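Local coordinates for DUF3256 domain-containing protein (Porphyromonas gingivalis W83, PDB 2P3P) that is of unknown function but probably binds metal ions, and is probably a membrane protein with a transmembrane helix in its full-length form, at residues A18-E21 / S22-P25. Sequence-based numbering, arbitrary orientation.
Sequences AMPE and SVLP
Met19, a selenomethionine, reaches across a tight bend of the chain to Val23 and Leu24. With CG turned away from the backbone N (chi1 -178°) and the next bond also extended, its chain runs straight out from CB. CG passes Val23 CG1 at 4.1 Å. SE then arrives beside Leu24 CB at 4.0 Å, with Leu24 CD2 close by, and the bend at chi3 (64°) folds CE back against the same CB and CD2, so the tip meets one flank of the leucine. Met80 and Val78 of strand 77-84 continue this apolar patch: Met19 and Leu24 both touch Met80, and Leu24 also Val78. Pro20 offers its ring to the other branch of the valine, CG lying 3.9 Å from Val23 CG2; Trp114 packs on Met19, Pro20 and Val23 alike. The backbone makes two overlapping type I beta turns, Pro20-Val23 and Glu21-Leu24, in the linker between helices 11-18 and 29-39, which lies against the seven-stranded antiparallel sheet through Met19 and Leu24. Val23 N gives a weak hydrogen bond to Pro20 O (3.0 Å), and Leu24 N a still more bent, weak one to Glu21 O (3.2 Å, 122° at the hydrogen). Pro25 N has no hydrogen to give, so no bond follows to Ser22 O; its ring instead packs on Glu21 O, CB and CD each 3.3 Å from it. The extended Glu21 chain carries OE1 to Met29 N, at the start of helix 29-39, while Met19 O accepts a hydrogen bond from Arg32 NH2 of that helix.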
ATOM      1  N   ALA A  18       6.110   0.981 -19.697  1.00  9.96           N
ATOM      2  CA  ALA A  18       5.743   2.321 -20.225  1.00 10.13           C
ATOM      3  C   ALA A  18       5.452   3.403 -19.174  1.00 10.56           C
ATOM      4  O   ALA A  18       5.035   4.521 -19.506  1.00 10.97           O
ATOM      5  CB  ALA A  18       4.558   2.185 -21.172  1.00 11.74           C
HETATM    6  N   MSE A  19       5.667   3.101 -17.902  1.00 10.52           N
HETATM    7  CA  MSE A  19       5.453   4.087 -16.832  1.00 10.07           C
HETATM    8  C   MSE A  19       6.473   5.230 -17.016  1.00  9.22           C
HETATM    9  O   MSE A  19       7.651   4.969 -17.187  1.00  8.75           O
HETATM   10  CB  MSE A  19       5.653   3.401 -15.482  1.00 10.48           C
HETATM   11  CG  MSE A  19       5.424   4.267 -14.249  1.00 10.95           C
HETATM   12 SE   MSE A  19       5.772   3.211 -12.649  0.80 13.16          SE
HETATM   13  CE  MSE A  19       7.661   2.923 -12.983  1.00 12.28           C
ATOM     14  N   PRO A  20       6.015   6.495 -17.045  1.00  9.48           N
ATOM     15  CA  PRO A  20       6.967   7.592 -17.164  1.00  9.14           C
ATOM     16  C   PRO A  20       7.893   7.602 -15.932  1.00  8.16           C
ATOM     17  O   PRO A  20       7.452   7.383 -14.779  1.00  6.79           O
ATOM     18  CB  PRO A  20       6.081   8.853 -17.156  1.00  8.42           C
ATOM     19  CG  PRO A  20       4.691   8.394 -17.600  1.00 10.92           C
ATOM     20  CD  PRO A  20       4.606   6.955 -17.019  1.00  8.72           C
ATOM     21  N   GLU A  21       9.167   7.867 -16.171  1.00  9.23           N
ATOM     22  CA  GLU A  21      10.121   8.018 -15.065  1.00  8.68           C
ATOM     23  C   GLU A  21       9.630   9.032 -14.007  1.00  8.65           C
ATOM     24  O   GLU A  21       9.820   8.822 -12.797  1.00  9.07           O
ATOM     25  CB  GLU A  21      11.488   8.450 -15.607  1.00  8.93           C
ATOM     26  CG  GLU A  21      12.562   8.519 -14.548  1.00  9.13           C
ATOM     27  CD  GLU A  21      13.957   8.791 -15.114  1.00 10.96           C
ATOM     28  OE1 GLU A  21      14.276   8.361 -16.239  1.00  9.55           O
ATOM     29  OE2 GLU A  21      14.747   9.424 -14.400  1.00 15.53           O
ATOM     30  N   SER A  22       9.053  10.146 -14.463  1.00  8.17           N
ATOM     31  CA  SER A  22       8.587  11.208 -13.550  1.00  8.30           C
ATOM     32  C   SER A  22       7.504  10.724 -12.629  1.00  8.26           C
ATOM     33  O   SER A  22       7.438  11.169 -11.518  1.00  6.94           O
ATOM     34  CB  SER A  22       8.146  12.454 -14.314  1.00  8.07           C
ATOM     35  OG  SER A  22       8.031  13.609 -13.465  1.00  7.88           O
ATOM     36  N   VAL A  23       6.681   9.753 -13.069  1.00  8.69           N
ATOM     37  CA  VAL A  23       5.616   9.194 -12.207  1.00  9.21           C
ATOM     38  C   VAL A  23       6.193   8.413 -11.016  1.00 10.42           C
ATOM     39  O   VAL A  23       5.636   8.455  -9.904  1.00 11.89           O
ATOM     40  CB  VAL A  23       4.619   8.313 -13.056  1.00  8.28           C
ATOM     41  CG1 VAL A  23       3.774   7.371 -12.182  1.00  6.55           C
ATOM     42  CG2 VAL A  23       3.728   9.193 -13.885  1.00  8.67           C
ATOM     43  N   LEU A  24       7.308   7.730 -11.225  1.00 10.54           N
ATOM     44  CA  LEU A  24       8.027   7.038 -10.139  1.00 10.65           C
ATOM     45  C   LEU A  24       9.539   6.913 -10.412  1.00 11.39           C
ATOM     46  O   LEU A  24      10.026   5.861 -10.857  1.00 12.46           O
ATOM     47  CB  LEU A  24       7.369   5.672  -9.918  1.00 11.74           C
ATOM     48  CG  LEU A  24       7.731   4.874  -8.671  1.00 10.82           C
ATOM     49  CD1 LEU A  24       7.089   5.472  -7.466  1.00 12.78           C
ATOM     50  CD2 LEU A  24       7.291   3.396  -8.861  1.00 11.24           C
ATOM     51  N   PRO A  25      10.302   7.987 -10.121  1.00 11.55           N
ATOM     52  CA  PRO A  25      11.730   8.123 -10.387  1.00 11.09           C
ATOM     53  C   PRO A  25      12.654   7.489  -9.357  1.00 12.58           C
ATOM     54  O   PRO A  25      13.570   8.145  -8.819  1.00 11.38           O
ATOM     55  CB  PRO A  25      11.908   9.631 -10.440  1.00 11.25           C
ATOM     56  CG  PRO A  25      10.955  10.147  -9.456  1.00  8.73           C
ATOM     57  CD  PRO A  25       9.754   9.232  -9.548  1.00 12.14           C
TER